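Local coordinates for heterokaryon incompatibility protein s (Podospora anserina, PDB 2WVQ) that forms a prion through its C-terminal region and, on meeting het-S from an incompatible strain, triggers a lethal reaction that blocks viable heterokaryons, at residues C28-Q33 with I51-L56. The protein carries 2 engineered substitutions. Sequence-based numbering, arbitrary orientation. Where two conformers were deposited one is given.
Sequences CFEYVQ and IAKARL
F29 lays one face of its ring on K53, whose chain runs from the ring toward CB of F29, counter to the direction of the phenylalanine side chain. CB of K53 sits 3.7 Å from the centroid of the F29 ring, 15° off its normal, a CH-pi contact shifted toward the CG side. Farther along the lysine, CD lies 3.7 Å from CB of F29, on the way to the F29 backbone. K53 manages this because its CG stands anti to the backbone N (chi1 -180°) and the rest of the chain stays extended. Two smaller groups meet the far end of the ring: CD2 of L56 reaches its edge, 4.0 Å from CE1 of F29, and CB of A52 comes in obliquely, 4.0 Å from CZ of F29. Beyond F29, in the E30 conformer described here, NZ of K53 lies 2.8 Å from OE1 of E30 in a salt bridge through the anti lone pair, the side chains crossing at about a right angle. E30 has a second conformer, so this pairing may not be constant. A water takes a bond from NZ of K53 at 3.0 Å and returns a weak one to the carbonyl O of F29. The contact joins residues 28-33, at the passage from helix 18-28 to strand 32-34, to helix 42-62 of the globular HeLo domain; V167 of helix 157-176 and F95 of helix 79-108 also pack on F29. K53 thus bridges two environments: its methylenes pack in the apolar interior, while its ammonium extends to the exposed E30, which in this conformer would help balance its charge.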
loop_
_atom_site.group_PDB
_atom_site.type_symbol
_atom_site.label_atom_id
_atom_site.label_comp_id
_atom_site.label_asym_id
_atom_site.label_seq_id
_atom_site.Cartn_x
_atom_site.Cartn_y
_atom_site.Cartn_z
ATOM N N CYS A 28 -10.614 -11.442 4.878
ATOM C CA CYS A 28 -10.635 -9.975 4.565
ATOM C C CYS A 28 -11.473 -9.644 3.361
ATOM O O CYS A 28 -12.187 -8.659 3.383
ATOM C CB CYS A 28 -9.246 -9.394 4.326
ATOM S SG CYS A 28 -8.258 -9.001 5.824
ATOM N N PHE A 29 -11.341 -10.451 2.313
ATOM C CA PHE A 29 -12.158 -10.360 1.106
ATOM C C PHE A 29 -13.699 -10.378 1.298
ATOM O O PHE A 29 -14.416 -9.806 0.493
ATOM C CB PHE A 29 -11.763 -11.452 0.088
ATOM C CG PHE A 29 -10.416 -11.224 -0.621
ATOM C CD1 PHE A 29 -9.215 -11.824 -0.133
ATOM C CD2 PHE A 29 -10.362 -10.489 -1.785
ATOM C CE1 PHE A 29 -7.984 -11.633 -0.780
ATOM C CE2 PHE A 29 -9.127 -10.314 -2.473
ATOM C CZ PHE A 29 -7.928 -10.894 -1.952
ATOM N N GLU A 30 -14.183 -11.013 2.352
ATOM C CA GLU A 30 -15.617 -11.152 2.586
ATOM C C GLU A 30 -16.291 -9.856 3.047
ATOM O O GLU A 30 -17.473 -9.656 2.829
ATOM C CB GLU A 30 -15.858 -12.271 3.596
ATOM C CG GLU A 30 -15.729 -13.640 2.941
ATOM C CD GLU A 30 -15.314 -14.752 3.877
ATOM O OE1 GLU A 30 -14.747 -15.738 3.364
ATOM O OE2 GLU A 30 -15.571 -14.662 5.100
ATOM N N TYR A 31 -15.541 -8.994 3.705
ATOM C CA TYR A 31 -16.113 -7.749 4.235
ATOM C C TYR A 31 -16.180 -6.628 3.175
ATOM O O TYR A 31 -16.672 -5.522 3.482
ATOM C CB TYR A 31 -15.349 -7.320 5.494
ATOM C CG TYR A 31 -15.287 -8.425 6.523
ATOM C CD1 TYR A 31 -14.138 -9.221 6.662
ATOM C CD2 TYR A 31 -16.400 -8.715 7.337
ATOM C CE1 TYR A 31 -14.090 -10.265 7.605
ATOM C CE2 TYR A 31 -16.356 -9.767 8.280
ATOM C CZ TYR A 31 -15.196 -10.530 8.409
ATOM O OH TYR A 31 -15.144 -11.547 9.349
ATOM N N VAL A 32 -15.696 -6.893 1.952
ATOM C CA VAL A 32 -15.592 -5.812 0.952
ATOM C C VAL A 32 -16.718 -5.639 -0.083
ATOM O O VAL A 32 -17.091 -6.545 -0.831
ATOM C CB VAL A 32 -14.121 -5.478 0.433
ATOM C CG1 VAL A 32 -13.095 -6.583 0.677
ATOM C CG2 VAL A 32 -14.093 -4.873 -0.999
ATOM N N GLN A 33 -17.270 -4.426 -0.043
ATOM C CA GLN A 33 -18.319 -3.968 -0.935
ATOM C C GLN A 33 -17.717 -3.062 -2.021
ATOM O O GLN A 33 -16.620 -2.514 -1.859
ATOM C CB GLN A 33 -19.334 -3.154 -0.140
ATOM C CG GLN A 33 -20.134 -3.890 0.917
ATOM C CD GLN A 33 -20.760 -2.922 1.910
ATOM O OE1 GLN A 33 -21.576 -3.298 2.733
ATOM N NE2 GLN A 33 -20.376 -1.655 1.820
ATOM N N ILE A 51 -11.397 -13.815 -7.779
ATOM C CA ILE A 51 -10.265 -14.546 -8.349
ATOM C C ILE A 51 -8.979 -14.386 -7.550
ATOM O O ILE A 51 -8.263 -15.385 -7.361
ATOM C CB ILE A 51 -10.064 -14.253 -9.850
ATOM C CG1 ILE A 51 -11.206 -14.874 -10.653
ATOM C CG2 ILE A 51 -8.728 -14.789 -10.364
ATOM C CD1 ILE A 51 -11.343 -14.248 -12.015
ATOM N N ALA A 52 -8.682 -13.172 -7.078
ATOM C CA ALA A 52 -7.516 -12.951 -6.199
ATOM C C ALA A 52 -7.667 -13.741 -4.902
ATOM O O ALA A 52 -6.676 -14.326 -4.379
ATOM C CB ALA A 52 -7.298 -11.456 -5.897
ATOM N N LYS A 53 -8.889 -13.758 -4.374
ATOM C CA LYS A 53 -9.199 -14.542 -3.180
ATOM C C LYS A 53 -9.053 -16.048 -3.482
ATOM O O LYS A 53 -8.543 -16.797 -2.661
ATOM C CB LYS A 53 -10.603 -14.224 -2.676
ATOM C CG LYS A 53 -11.022 -14.983 -1.432
ATOM C CD LYS A 53 -12.543 -14.844 -1.160
ATOM C CE LYS A 53 -12.790 -14.947 0.354
ATOM N NZ LYS A 53 -14.223 -15.059 0.680
ATOM N N ALA A 54 -9.499 -16.477 -4.661
ATOM C CA ALA A 54 -9.405 -17.914 -5.042
ATOM C C ALA A 54 -7.936 -18.334 -5.179
ATOM O O ALA A 54 -7.549 -19.458 -4.835
ATOM C CB ALA A 54 -10.164 -18.181 -6.377
ATOM N N ARG A 55 -7.116 -17.421 -5.680
ATOM C CA ARG A 55 -5.732 -17.747 -5.948
ATOM C C ARG A 55 -4.897 -17.808 -4.663
ATOM O O ARG A 55 -3.992 -18.685 -4.522
ATOM C CB ARG A 55 -5.138 -16.799 -6.964
ATOM C CG ARG A 55 -3.801 -17.303 -7.484
ATOM C CD ARG A 55 -2.970 -16.190 -7.991
ATOM N NE ARG A 55 -1.557 -16.528 -8.102
ATOM C CZ ARG A 55 -0.613 -15.630 -8.360
ATOM N NH1 ARG A 55 -0.941 -14.343 -8.532
ATOM N NH2 ARG A 55 0.654 -16.001 -8.429
ATOM N N LEU A 56 -5.212 -16.899 -3.734
ATOM C CA LEU A 56 -4.631 -16.884 -2.393
ATOM C C LEU A 56 -5.042 -18.181 -1.654
ATOM O O LEU A 56 -4.192 -18.907 -1.081
ATOM C CB LEU A 56 -5.085 -15.630 -1.598
ATOM C CG LEU A 56 -4.655 -15.453 -0.116
ATOM C CD1 LEU A 56 -3.173 -15.367 0.066
ATOM C CD2 LEU A 56 -5.331 -14.249 0.617
HETATM O O HOH W 1 -15.441 -12.730 -0.690
#